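Side-chain contacts in putative adenosine kinase (Schistosoma mansoni, PDB 3VAS), which probably phosphorylates adenosine to AMP with ATP as phosphate donor, as an adenosine kinase of the ribokinase (pfkB) family: residues E24-G29 against D329-K334; N86-I91 against F99-V104; K114-D119 against T127-A132; S174-A179 against L197-H202. All blocks are in the same frame, centred on the assembly; numbering follows the deposited sequence.

In the fold
The four contacts illustrate how one α/β kinase fold changes its chemistry from core to edge. Contact 2 is wholly buried and packed by methyls and a sulfur, setting helix 83-95 against strand 101-107. Contact 1 lies next to it, because strand 27-40 pairs with strand 101-107, but is partly open and adds a bridging water at the end of helix 318-330. Contact 3 continues the same layer to strand 126-131, where a lysine's methylenes run alongside a phenylalanine ring at the protein's periphery. Contact 4 packs helix against helix, touching contact 1 through Phe28 and Ala179, and mixes apolar packing with a polar histidine. No direct hydrogen bond spans any of the four segment pairs.

Contact 1. Residues E24-G29 against D329-K334; sequences EGYVFG and DYIRGK
Ile331 drives its terminal methyl, CD1, into the angle between Val27 and Tyr26, and that one carbon makes the whole direct contact. The Val27 and Ile331 side chains stand roughly perpendicular, with CG2 of Val27 3.7 Å from CD1 of Ile331. The Tyr26 ring meets the same methyl obliquely, its CD2 lying 4.2 Å from Ile331 CD1. The reach comes from the isoleucine's torsions: CG1 sits between the backbone N and the carbonyl carbon (chi1 68°), and an extended second torsion carries CD1 outward. Val181 of the neighbouring strand touches all three side chains and continues the apolar patch.

Beyond the methyl, a water joins the two sides, hydrogen-bonded to Tyr26 OH (3.0 Å) and donating to Ile331 O (2.9 Å). The carbonyl that it reaches belongs to the C-terminal end of helix 318-330, which closes in a Schellman motif with Gly333 at C-prime: Gly333 N bonds to Tyr330 O, and Lys334 N to Asp329 O at 3.3 Å. Asp329 O also accepts from Arg332 N. Arg332 folds back in a salt bridge, NH2 to Asp329 OD1 at 3.0 Å, though the bond is bent (133°) and tilted from the guanidinium plane; its NE bonds to Ala328 O.

In this fold of the ribokinase family the contact joins the start of strand 27-40 to the C-terminal end of a helix 300 residues on. Its chemistry implies a small apolar touch supplemented by a water-mediated polar link, which probably helps hold the tyrosine hydroxyl in place, while the Arg332-Asp329 pair stays local to the helix end.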
loop_
_atom_site.group_PDB
_atom_site.type_symbol
_atom_site.label_atom_id
_atom_site.label_comp_id
_atom_site.label_asym_id
_atom_site.label_seq_id
_atom_site.Cartn_x
_atom_site.Cartn_y
_atom_site.Cartn_z
ATOM N N GLU A 24 12.233 13.016 13.759
ATOM C CA GLU A 24 10.842 12.629 13.998
ATOM C C GLU A 24 9.943 13.123 12.868
ATOM O O GLU A 24 10.161 14.202 12.314
ATOM C CB GLU A 24 10.340 13.158 15.345
ATOM C CG GLU A 24 10.981 12.492 16.556
ATOM C CD GLU A 24 10.315 12.890 17.864
ATOM O OE1 GLU A 24 9.344 13.681 17.828
ATOM O OE2 GLU A 24 10.763 12.410 18.927
ATOM N N GLY A 25 8.942 12.321 12.519
ATOM C CA GLY A 25 8.061 12.653 11.416
ATOM C C GLY A 25 8.780 12.756 10.082
ATOM O O GLY A 25 8.349 13.479 9.189
ATOM N N TYR A 26 9.886 12.031 9.951
ATOM C CA TYR A 26 10.653 11.996 8.710
ATOM C C TYR A 26 9.831 11.384 7.571
ATOM O O TYR A 26 9.960 11.788 6.415
ATOM C CB TYR A 26 11.927 11.181 8.924
ATOM C CG TYR A 26 12.976 11.363 7.858
ATOM C CD1 TYR A 26 13.883 12.413 7.925
ATOM C CD2 TYR A 26 13.073 10.477 6.791
ATOM C CE1 TYR A 26 14.851 12.581 6.955
ATOM C CE2 TYR A 26 14.039 10.637 5.818
ATOM C CZ TYR A 26 14.923 11.691 5.904
ATOM O OH TYR A 26 15.886 11.854 4.937
ATOM N N VAL A 27 8.988 10.412 7.920
ATOM C CA VAL A 27 8.163 9.683 6.961
ATOM C C VAL A 27 6.684 9.960 7.207
ATOM O O VAL A 27 6.196 9.812 8.326
ATOM C CB VAL A 27 8.390 8.157 7.068
ATOM C CG1 VAL A 27 7.447 7.407 6.137
ATOM C CG2 VAL A 27 9.842 7.805 6.770
ATOM N N PHE A 28 5.975 10.360 6.155
ATOM C CA PHE A 28 4.550 10.663 6.255
ATOM C C PHE A 28 3.741 9.793 5.305
ATOM O O PHE A 28 4.091 9.649 4.135
ATOM C CB PHE A 28 4.290 12.143 5.939
ATOM C CG PHE A 28 2.828 12.526 5.958
ATOM C CD1 PHE A 28 2.253 13.056 7.102
ATOM C CD2 PHE A 28 2.034 12.363 4.828
ATOM C CE1 PHE A 28 0.913 13.407 7.125
ATOM C CE2 PHE A 28 0.698 12.709 4.845
ATOM C CZ PHE A 28 0.136 13.234 5.994
ATOM N N GLY A 29 2.651 9.226 5.808
ATOM C CA GLY A 29 1.699 8.536 4.959
ATOM C C GLY A 29 0.292 9.073 5.153
ATOM O O GLY A 29 -0.059 9.536 6.240
ATOM N N ASP A 329 15.165 0.914 4.599
ATOM C CA ASP A 329 16.602 0.770 4.378
ATOM C C ASP A 329 17.127 1.833 3.423
ATOM O O ASP A 329 18.168 2.438 3.672
ATOM C CB ASP A 329 16.945 -0.633 3.868
ATOM C CG ASP A 329 17.419 -1.556 4.980
ATOM O OD1 ASP A 329 16.937 -1.413 6.124
ATOM O OD2 ASP A 329 18.284 -2.420 4.719
ATOM N N TYR A 330 16.383 2.073 2.347
ATOM C CA TYR A 330 16.802 3.004 1.304
ATOM C C TYR A 330 16.953 4.439 1.815
ATOM O O TYR A 330 17.874 5.150 1.411
ATOM C CB TYR A 330 15.826 2.958 0.121
ATOM C CG TYR A 330 16.338 3.644 -1.119
ATOM C CD1 TYR A 330 17.274 3.027 -1.940
ATOM C CD2 TYR A 330 15.881 4.905 -1.479
ATOM C CE1 TYR A 330 17.749 3.648 -3.082
ATOM C CE2 TYR A 330 16.350 5.536 -2.622
ATOM C CZ TYR A 330 17.285 4.901 -3.419
ATOM O OH TYR A 330 17.760 5.523 -4.554
ATOM N N ILE A 331 16.054 4.866 2.700
ATOM C CA ILE A 331 16.115 6.228 3.230
ATOM C C ILE A 331 17.184 6.391 4.307
ATOM O O ILE A 331 17.479 7.509 4.729
ATOM C CB ILE A 331 14.760 6.699 3.795
ATOM C CG1 ILE A 331 14.392 5.912 5.057
ATOM C CG2 ILE A 331 13.669 6.611 2.727
ATOM C CD1 ILE A 331 13.104 6.382 5.700
ATOM N N ARG A 332 17.761 5.277 4.753
ATOM C CA ARG A 332 18.881 5.331 5.692
ATOM C C ARG A 332 20.223 5.151 4.982
ATOM O O ARG A 332 21.258 4.960 5.620
ATOM C CB ARG A 332 18.701 4.320 6.829
ATOM C CG ARG A 332 17.557 4.679 7.775
ATOM C CD ARG A 332 17.420 3.679 8.904
ATOM N NE ARG A 332 17.025 2.360 8.417
ATOM C CZ ARG A 332 16.911 1.286 9.190
ATOM N NH1 ARG A 332 17.165 1.376 10.490
ATOM N NH2 ARG A 332 16.544 0.122 8.666
ATOM N N GLY A 333 20.194 5.216 3.656
ATOM C CA GLY A 333 21.414 5.264 2.867
ATOM C C GLY A 333 21.950 3.936 2.362
ATOM O O GLY A 333 23.016 3.895 1.757
ATOM N N LYS A 334 21.230 2.848 2.612
ATOM C CA LYS A 334 21.657 1.540 2.123
ATOM C C LYS A 334 21.503 1.492 0.604
ATOM O O LYS A 334 20.517 1.985 0.070
ATOM C CB LYS A 334 20.833 0.427 2.774
ATOM C CG LYS A 334 20.769 0.494 4.292
ATOM C CD LYS A 334 22.139 0.355 4.926
ATOM C CE LYS A 334 22.053 0.548 6.433
ATOM N NZ LYS A 334 20.932 -0.252 7.003
HETATM O O HOH W 1 17.178 9.862 3.092
#

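Contact 2. Residues N86-I91 against F99-V104; sequences NTVKMI and FVCSYV
Val88 lays its CG1 methyl over the start of strand 101-107, 3.8 Å from CB of Cys101 and equally 3.8 Å from the carbonyl O of Ser102. One turn further along the helix, Ile91 meets the same cysteine from its CG2 branch, which stands 3.7 Å from Cys101 SG. That branch is placed opposite the backbone N of Ile91. Cys101 SG, beside its own backbone N (chi1 -64°), touches this methyl and also lies 3.7 Å from Val88 O.

Helix 83-95 and the strand run nearly antiparallel, at 158° and 8.3 Å between their local axes, as a helix layered on the central sheet of the ribokinase fold. Leu125 touches both Val88 and Cys101, and Val27 of the adjacent strand touches Cys101 as well. Asn86, whose CB points away from the strand, serves the nucleoside pocket: its ND2 hydrogen-bonds to O3' of the bound adenosine and to OD2 of Asp320. Just outside the segments, Gln92 OE1 of the same helix accepts from Cys101 N, a polar tie between helix and strand. Between the segments themselves no hydrogen bond crosses, and cohesion rests on close-fitting methyls and a sulfur.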
loop_
_atom_site.group_PDB
_atom_site.type_symbol
_atom_site.label_atom_id
_atom_site.label_comp_id
_atom_site.label_asym_id
_atom_site.label_seq_id
_atom_site.Cartn_x
_atom_site.Cartn_y
_atom_site.Cartn_z
ATOM N N ASN A 86 -0.406 -0.159 6.568
ATOM C CA ASN A 86 0.445 -1.339 6.719
ATOM C C ASN A 86 1.920 -0.998 6.475
ATOM O O ASN A 86 2.791 -1.317 7.288
ATOM C CB ASN A 86 0.030 -2.457 5.752
ATOM C CG ASN A 86 -1.263 -3.159 6.155
ATOM O OD1 ASN A 86 -1.759 -3.006 7.273
ATOM N ND2 ASN A 86 -1.798 -3.961 5.237
ATOM N N THR A 87 2.180 -0.333 5.354
ATOM C CA THR A 87 3.535 0.024 4.951
ATOM C C THR A 87 4.193 1.001 5.921
ATOM O O THR A 87 5.317 0.783 6.374
ATOM C CB THR A 87 3.540 0.619 3.526
ATOM O OG1 THR A 87 3.175 -0.401 2.588
ATOM C CG2 THR A 87 4.913 1.159 3.159
ATOM N N VAL A 88 3.483 2.074 6.250
ATOM C CA VAL A 88 4.040 3.115 7.105
ATOM C C VAL A 88 4.305 2.633 8.531
ATOM O O VAL A 88 5.334 2.957 9.121
ATOM C CB VAL A 88 3.143 4.364 7.102
ATOM C CG1 VAL A 88 3.563 5.344 8.197
ATOM C CG2 VAL A 88 3.187 5.018 5.735
ATOM N N LYS A 89 3.396 1.841 9.086
ATOM C CA LYS A 89 3.605 1.368 10.447
ATOM C C LYS A 89 4.713 0.317 10.516
ATOM O O LYS A 89 5.385 0.187 11.536
ATOM C CB LYS A 89 2.302 0.880 11.091
ATOM C CG LYS A 89 1.762 -0.444 10.586
ATOM C CD LYS A 89 0.390 -0.715 11.212
ATOM C CE LYS A 89 -0.066 -2.147 10.975
ATOM N NZ LYS A 89 -1.392 -2.417 11.599
ATOM N N MET A 90 4.925 -0.421 9.431
ATOM C CA MET A 90 6.038 -1.366 9.416
ATOM C C MET A 90 7.373 -0.641 9.237
ATOM O O MET A 90 8.380 -1.055 9.810
ATOM C CB MET A 90 5.867 -2.464 8.364
ATOM C CG MET A 90 6.952 -3.540 8.453
ATOM S SD MET A 90 6.652 -4.966 7.388
ATOM C CE MET A 90 7.915 -6.107 7.956
ATOM N N ILE A 91 7.385 0.437 8.455
ATOM C CA ILE A 91 8.580 1.279 8.371
ATOM C C ILE A 91 8.951 1.740 9.780
ATOM O O ILE A 91 10.113 1.696 10.180
ATOM C CB ILE A 91 8.357 2.521 7.492
ATOM C CG1 ILE A 91 8.127 2.122 6.035
ATOM C CG2 ILE A 91 9.550 3.474 7.590
ATOM C CD1 ILE A 91 7.854 3.299 5.120
ATOM N N PHE A 99 8.180 7.662 16.748
ATOM C CA PHE A 99 7.624 8.863 16.115
ATOM C C PHE A 99 8.309 9.291 14.821
ATOM O O PHE A 99 8.072 10.391 14.325
ATOM C CB PHE A 99 7.572 10.037 17.103
ATOM C CG PHE A 99 7.122 9.648 18.483
ATOM C CD1 PHE A 99 7.868 10.010 19.596
ATOM C CD2 PHE A 99 5.961 8.915 18.669
ATOM C CE1 PHE A 99 7.462 9.649 20.870
ATOM C CE2 PHE A 99 5.548 8.552 19.941
ATOM C CZ PHE A 99 6.298 8.921 21.043
ATOM N N VAL A 100 9.147 8.428 14.261
ATOM C CA VAL A 100 9.763 8.741 12.975
ATOM C C VAL A 100 8.705 8.800 11.861
ATOM O O VAL A 100 8.865 9.530 10.879
ATOM C CB VAL A 100 10.916 7.758 12.622
ATOM C CG1 VAL A 100 10.411 6.331 12.535
ATOM C CG2 VAL A 100 11.594 8.159 11.325
ATOM N N CYS A 101 7.610 8.062 12.031
ATOM C CA CYS A 101 6.567 8.020 11.004
ATOM C C CYS A 101 5.266 8.707 11.419
ATOM O O CYS A 101 4.888 8.697 12.593
ATOM C CB CYS A 101 6.281 6.579 10.565
ATOM S SG CYS A 101 7.653 5.737 9.752
ATOM N N SER A 102 4.592 9.296 10.432
ATOM C CA SER A 102 3.317 9.976 10.626
ATOM C C SER A 102 2.281 9.389 9.678
ATOM O O SER A 102 2.605 9.043 8.539
ATOM C CB SER A 102 3.453 11.469 10.330
ATOM O OG SER A 102 4.267 12.126 11.280
ATOM N N TYR A 103 1.039 9.291 10.147
ATOM C CA TYR A 103 -0.053 8.784 9.323
ATOM C C TYR A 103 -1.345 9.582 9.502
ATOM O O TYR A 103 -1.724 9.934 10.622
ATOM C CB TYR A 103 -0.314 7.307 9.617
ATOM C CG TYR A 103 -1.443 6.704 8.800
ATOM C CD1 TYR A 103 -1.212 6.205 7.522
ATOM C CD2 TYR A 103 -2.736 6.621 9.312
ATOM C CE1 TYR A 103 -2.235 5.641 6.776
ATOM C CE2 TYR A 103 -3.771 6.059 8.577
ATOM C CZ TYR A 103 -3.516 5.571 7.307
ATOM O OH TYR A 103 -4.539 5.015 6.562
ATOM N N VAL A 104 -2.011 9.846 8.381
ATOM C CA VAL A 104 -3.308 10.513 8.356
ATOM C C VAL A 104 -4.325 9.665 7.589
ATOM O O VAL A 104 -4.051 9.206 6.479
ATOM C CB VAL A 104 -3.205 11.893 7.675
ATOM C CG1 VAL A 104 -4.593 12.467 7.394
ATOM C CG2 VAL A 104 -2.371 12.848 8.523
#

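Contact 3. Residues K114-D119 against T127-A132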
loop_
_atom_site.group_PDB
_atom_site.type_symbol
_atom_site.label_atom_id
_atom_site.label_comp_id
_atom_site.label_asym_id
_atom_site.label_seq_id
_atom_site.Cartn_x
_atom_site.Cartn_y
_atom_site.Cartn_z
ATOM N N LYS A 114 -11.406 3.006 16.865
ATOM C CA LYS A 114 -10.608 3.181 18.068
ATOM C C LYS A 114 -9.541 2.089 18.191
ATOM O O LYS A 114 -8.415 2.361 18.596
ATOM C CB LYS A 114 -11.486 3.247 19.324
ATOM C CG LYS A 114 -10.695 3.618 20.574
ATOM C CD LYS A 114 -11.582 3.996 21.746
ATOM C CE LYS A 114 -10.731 4.533 22.887
ATOM N NZ LYS A 114 -11.538 4.978 24.051
ATOM N N TYR A 115 -9.894 0.860 17.831
ATOM C CA TYR A 115 -8.920 -0.227 17.823
ATOM C C TYR A 115 -7.764 0.071 16.860
ATOM O O TYR A 115 -6.593 -0.106 17.207
ATOM C CB TYR A 115 -9.585 -1.564 17.474
ATOM C CG TYR A 115 -8.635 -2.557 16.841
ATOM C CD1 TYR A 115 -7.620 -3.151 17.581
ATOM C CD2 TYR A 115 -8.743 -2.884 15.500
ATOM C CE1 TYR A 115 -6.741 -4.051 16.995
ATOM C CE2 TYR A 115 -7.875 -3.777 14.908
ATOM C CZ TYR A 115 -6.876 -4.358 15.654
ATOM O OH TYR A 115 -6.016 -5.249 15.049
ATOM N N ILE A 116 -8.097 0.528 15.655
ATOM C CA ILE A 116 -7.071 0.894 14.684
ATOM C C ILE A 116 -6.167 2.013 15.224
ATOM O O ILE A 116 -4.938 1.941 15.107
ATOM C CB ILE A 116 -7.680 1.271 13.305
ATOM C CG1 ILE A 116 -8.314 0.040 12.653
ATOM C CG2 ILE A 116 -6.613 1.845 12.388
ATOM C CD1 ILE A 116 -9.177 0.346 11.442
ATOM N N LYS A 117 -6.769 3.029 15.841
ATOM C CA LYS A 117 -5.985 4.117 16.430
ATOM C C LYS A 117 -5.059 3.632 17.548
ATOM O O LYS A 117 -3.898 4.036 17.613
ATOM C CB LYS A 117 -6.883 5.245 16.945
ATOM C CG LYS A 117 -6.102 6.462 17.445
ATOM C CD LYS A 117 -6.975 7.425 18.251
ATOM C CE LYS A 117 -8.086 8.020 17.401
ATOM N NZ LYS A 117 -8.974 8.939 18.180
ATOM N N ASN A 118 -5.570 2.774 18.428
ATOM C CA ASN A 118 -4.758 2.237 19.521
ATOM C C ASN A 118 -3.608 1.369 19.018
ATOM O O ASN A 118 -2.547 1.311 19.635
ATOM C CB ASN A 118 -5.612 1.438 20.510
ATOM C CG ASN A 118 -6.587 2.309 21.282
ATOM O OD1 ASN A 118 -6.431 3.530 21.358
ATOM N ND2 ASN A 118 -7.596 1.680 21.866
ATOM N N ASP A 119 -3.835 0.690 17.899
ATOM C CA ASP A 119 -2.824 -0.160 17.287
ATOM C C ASP A 119 -1.648 0.695 16.817
ATOM O O ASP A 119 -0.490 0.320 16.985
ATOM C CB ASP A 119 -3.437 -0.933 16.115
ATOM C CG ASP A 119 -2.539 -2.036 15.603
ATOM O OD1 ASP A 119 -2.294 -3.000 16.361
ATOM O OD2 ASP A 119 -2.094 -1.952 14.437
ATOM N N THR A 127 -0.196 9.742 14.701
ATOM C CA THR A 127 -1.353 9.825 13.821
ATOM C C THR A 127 -2.172 11.091 14.047
ATOM O O THR A 127 -2.171 11.666 15.133
ATOM C CB THR A 127 -2.287 8.608 13.981
ATOM O OG1 THR A 127 -2.779 8.545 15.326
ATOM C CG2 THR A 127 -1.554 7.321 13.648
ATOM N N GLU A 128 -2.857 11.522 12.994
ATOM C CA GLU A 128 -3.881 12.550 13.103
ATOM C C GLU A 128 -5.094 12.092 12.304
ATOM O O GLU A 128 -5.256 12.447 11.135
ATOM C CB GLU A 128 -3.373 13.900 12.592
ATOM C CG GLU A 128 -2.398 14.600 13.528
ATOM C CD GLU A 128 -3.053 15.100 14.811
ATOM O OE1 GLU A 128 -4.297 15.221 14.855
ATOM O OE2 GLU A 128 -2.315 15.377 15.780
ATOM N N PHE A 129 -5.933 11.281 12.938
ATOM C CA PHE A 129 -7.103 10.736 12.266
ATOM C C PHE A 129 -8.194 11.777 12.121
ATOM O O PHE A 129 -8.423 12.585 13.020
ATOM C CB PHE A 129 -7.659 9.531 13.028
ATOM C CG PHE A 129 -6.838 8.286 12.878
ATOM C CD1 PHE A 129 -6.893 7.543 11.707
ATOM C CD2 PHE A 129 -6.015 7.855 13.905
ATOM C CE1 PHE A 129 -6.140 6.394 11.562
ATOM C CE2 PHE A 129 -5.259 6.706 13.766
ATOM C CZ PHE A 129 -5.321 5.976 12.595
ATOM N N GLN A 130 -8.858 11.757 10.974
ATOM C CA GLN A 130 -10.102 12.484 10.812
ATOM C C GLN A 130 -11.207 11.525 11.225
ATOM O O GLN A 130 -11.170 10.341 10.890
ATOM C CB GLN A 130 -10.287 12.916 9.358
ATOM C CG GLN A 130 -11.586 13.660 9.082
ATOM C CD GLN A 130 -11.732 14.020 7.620
ATOM O OE1 GLN A 130 -10.780 13.906 6.850
ATOM N NE2 GLN A 130 -12.927 14.452 7.227
ATOM N N ILE A 131 -12.174 12.015 11.985
ATOM C CA ILE A 131 -13.264 11.152 12.405
ATOM C C ILE A 131 -14.489 11.487 11.561
ATOM O O ILE A 131 -14.877 12.653 11.449
ATOM C CB ILE A 131 -13.558 11.266 13.924
ATOM C CG1 ILE A 131 -12.577 10.418 14.744
ATOM C CG2 ILE A 131 -14.953 10.762 14.235
ATOM C CD1 ILE A 131 -11.121 10.835 14.671
ATOM N N ALA A 132 -15.070 10.467 10.937
ATOM C CA ALA A 132 -16.241 10.662 10.095
ATOM C C ALA A 132 -17.481 10.963 10.935
ATOM O O ALA A 132 -17.630 10.451 12.045
ATOM C CB ALA A 132 -16.473 9.441 9.221
#
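The shortest polar bond within the paired segments, Asn118 N to Lys114 O at 2.9 Å, belongs to the helical turn from which Ile116 and Lys117 reach Phe129 of segment 127-132. Most of the touching is done by the lysine's aliphatic stem. Its CG lies 3.8 Å from CE2 of Phe129 and is equally near CD2, while CE of Lys117 passes 4.1 Å from CD2 of the same ring. The two side chains run antiparallel alongside each other, and the stem meets the ring obliquely.

Two torsions explain the path: CG of Lys117 stands opposite its backbone N (chi1 -174°), which lays the chain alongside the ring, and a bend at chi3 (-63°) then turns the amino end. NZ of Lys117 finishes near the Ile131 side chain, on the backbone side of Phe129 rather than past the tip of the ring. Ile116 adds a second, looser touch, its CG2 methyl 4.3 Å from CZ of Phe129.

These residues close a beta-alpha-beta unit, strand 101-107, helix 111-122 and strand 126-131, in which the helix crosses over between two parallel neighbours of the sheet. Phe129 packs between helix and sheet, also touching Ile107 on the first strand and Cys120 further along the helix. Thr127 stands at the margin, its OG1 making a loose approach of 4.5 Å to CG of Lys117. Further along the helix, Asp119 makes a salt bridge through OD2 to NZ of Lys89, tying the unit to helix 83-95.

Contact 4. Residues S174-A179 against L197-H202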
loop_
_atom_site.group_PDB
_atom_site.type_symbol
_atom_site.label_atom_id
_atom_site.label_comp_id
_atom_site.label_asym_id
_atom_site.label_seq_id
_atom_site.Cartn_x
_atom_site.Cartn_y
_atom_site.Cartn_z
ATOM N N SER A 174 1.523 20.430 9.238
ATOM C CA SER A 174 2.874 20.510 9.789
ATOM C C SER A 174 3.588 19.153 9.776
ATOM O O SER A 174 4.814 19.096 9.742
ATOM C CB SER A 174 2.864 21.108 11.201
ATOM O OG SER A 174 2.340 20.191 12.142
ATOM N N LEU A 175 2.822 18.065 9.804
ATOM C CA LEU A 175 3.401 16.728 9.649
ATOM C C LEU A 175 3.903 16.516 8.222
ATOM O O LEU A 175 4.886 15.808 7.995
ATOM C CB LEU A 175 2.384 15.641 10.010
ATOM C CG LEU A 175 1.870 15.611 11.452
ATOM C CD1 LEU A 175 0.836 14.511 11.618
ATOM C CD2 LEU A 175 3.017 15.429 12.432
ATOM N N VAL A 176 3.221 17.132 7.258
ATOM C CA VAL A 176 3.629 17.035 5.862
ATOM C C VAL A 176 4.888 17.859 5.623
ATOM O O VAL A 176 5.814 17.411 4.944
ATOM C CB VAL A 176 2.515 17.510 4.901
ATOM C CG1 VAL A 176 3.005 17.484 3.451
ATOM C CG2 VAL A 176 1.266 16.655 5.066
ATOM N N GLU A 177 4.918 19.059 6.195
ATOM C CA GLU A 177 6.045 19.968 6.016
ATOM C C GLU A 177 7.354 19.420 6.593
ATOM O O GLU A 177 8.417 19.615 6.010
ATOM C CB GLU A 177 5.722 21.356 6.591
ATOM C CG GLU A 177 4.882 22.231 5.654
ATOM C CD GLU A 177 4.373 23.510 6.309
ATOM O OE1 GLU A 177 4.078 24.477 5.573
ATOM O OE2 GLU A 177 4.252 23.549 7.554
ATOM N N LYS A 178 7.273 18.718 7.721
ATOM C CA LYS A 178 8.469 18.194 8.379
ATOM C C LYS A 178 8.961 16.871 7.779
ATOM O O LYS A 178 10.092 16.448 8.035
ATOM C CB LYS A 178 8.236 18.021 9.884
ATOM C CG LYS A 178 7.211 16.955 10.226
ATOM C CD LYS A 178 7.335 16.502 11.672
ATOM C CE LYS A 178 7.034 17.625 12.636
ATOM N NZ LYS A 178 7.378 17.243 14.033
ATOM N N ALA A 179 8.115 16.215 6.989
ATOM C CA ALA A 179 8.495 14.946 6.367
ATOM C C ALA A 179 9.450 15.156 5.199
ATOM O O ALA A 179 9.377 16.163 4.500
ATOM C CB ALA A 179 7.267 14.178 5.913
ATOM N N LEU A 197 -2.692 14.595 -4.211
ATOM C CA LEU A 197 -2.126 15.438 -5.263
ATOM C C LEU A 197 -1.420 16.650 -4.661
ATOM O O LEU A 197 -0.330 17.026 -5.096
ATOM C CB LEU A 197 -3.213 15.897 -6.242
ATOM C CG LEU A 197 -2.710 16.683 -7.456
ATOM C CD1 LEU A 197 -1.635 15.899 -8.198
ATOM C CD2 LEU A 197 -3.852 17.035 -8.397
ATOM N N LYS A 198 -2.050 17.259 -3.661
ATOM C CA LYS A 198 -1.463 18.406 -2.986
ATOM C C LYS A 198 -0.134 18.031 -2.331
ATOM O O LYS A 198 0.850 18.756 -2.460
ATOM C CB LYS A 198 -2.416 18.977 -1.934
ATOM C CG LYS A 198 -2.104 20.424 -1.580
ATOM C CD LYS A 198 -2.494 20.777 -0.151
ATOM C CE LYS A 198 -1.974 22.170 0.212
ATOM N NZ LYS A 198 -2.019 22.449 1.674
ATOM N N ILE A 199 -0.106 16.897 -1.636
ATOM C CA ILE A 199 1.119 16.442 -0.985
ATOM C C ILE A 199 2.201 16.110 -2.014
ATOM O O ILE A 199 3.369 16.429 -1.817
ATOM C CB ILE A 199 0.865 15.232 -0.063
ATOM C CG1 ILE A 199 0.025 15.660 1.141
ATOM C CG2 ILE A 199 2.182 14.625 0.411
ATOM C CD1 ILE A 199 -0.366 14.520 2.056
ATOM N N ALA A 200 1.800 15.486 -3.120
ATOM C CA ALA A 200 2.733 15.146 -4.190
ATOM C C ALA A 200 3.408 16.387 -4.783
ATOM O O ALA A 200 4.613 16.388 -5.032
ATOM C CB ALA A 200 2.030 14.345 -5.279
ATOM N N LYS A 201 2.628 17.439 -5.007
ATOM C CA LYS A 201 3.174 18.697 -5.508
ATOM C C LYS A 201 4.128 19.336 -4.500
ATOM O O LYS A 201 5.162 19.885 -4.882
ATOM C CB LYS A 201 2.057 19.676 -5.873
ATOM C CG LYS A 201 1.223 19.229 -7.054
ATOM C CD LYS A 201 0.073 20.175 -7.316
ATOM C CE LYS A 201 -0.751 19.698 -8.497
ATOM N NZ LYS A 201 -2.000 20.492 -8.641
ATOM N N HIS A 202 3.773 19.268 -3.220
ATOM C CA HIS A 202 4.640 19.780 -2.163
ATOM C C HIS A 202 5.985 19.056 -2.168
ATOM O O HIS A 202 7.036 19.684 -2.042
ATOM C CB HIS A 202 3.971 19.644 -0.794
ATOM C CG HIS A 202 4.897 19.900 0.356
ATOM N ND1 HIS A 202 5.112 21.159 0.874
ATOM C CD2 HIS A 202 5.670 19.057 1.081
ATOM C CE1 HIS A 202 5.976 21.081 1.872
ATOM N NE2 HIS A 202 6.330 19.816 2.018
#
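This is helix-helix packing within the α/β layers of the ribokinase fold: helices 170-178 and 189-205 are neighbours, joined in the chain through strand 181-185, which follows the first and leads to the second. Their segments run roughly parallel, 31° apart, with axes 11.0 Å from each other, and the contact is made by side chains.

Val176 uses both methyls. Its CG2 meets CD1 of Ile199 at 4.0 Å, and its CG1, standing opposite the backbone N, is thereby aimed at His202 and lies 3.9 Å from CD2 of that ring. Valine and imidazole pass side by side, each heading toward the other's helix. Phe28 of strand 27-40 touches both Val176 and Ile199, covering the buried side.

On the outer side Glu177 lies crosswise to His202, its CG 4.1 Å from CE1 of the ring, with carboxylate and imidazole planes 45° apart. Polar atoms find partners elsewhere: Val176 O bonds to Tyr182 OH, and Lys208 NZ is hydrogen-bonded to His202 NE2 and to the carbonyl oxygens of Glu177 and Ala179. Trp173 meets the imidazole edge-to-face. The charged end of Glu177 stays apart from the ring, with OE1 5.8 Å from ND1 of His202.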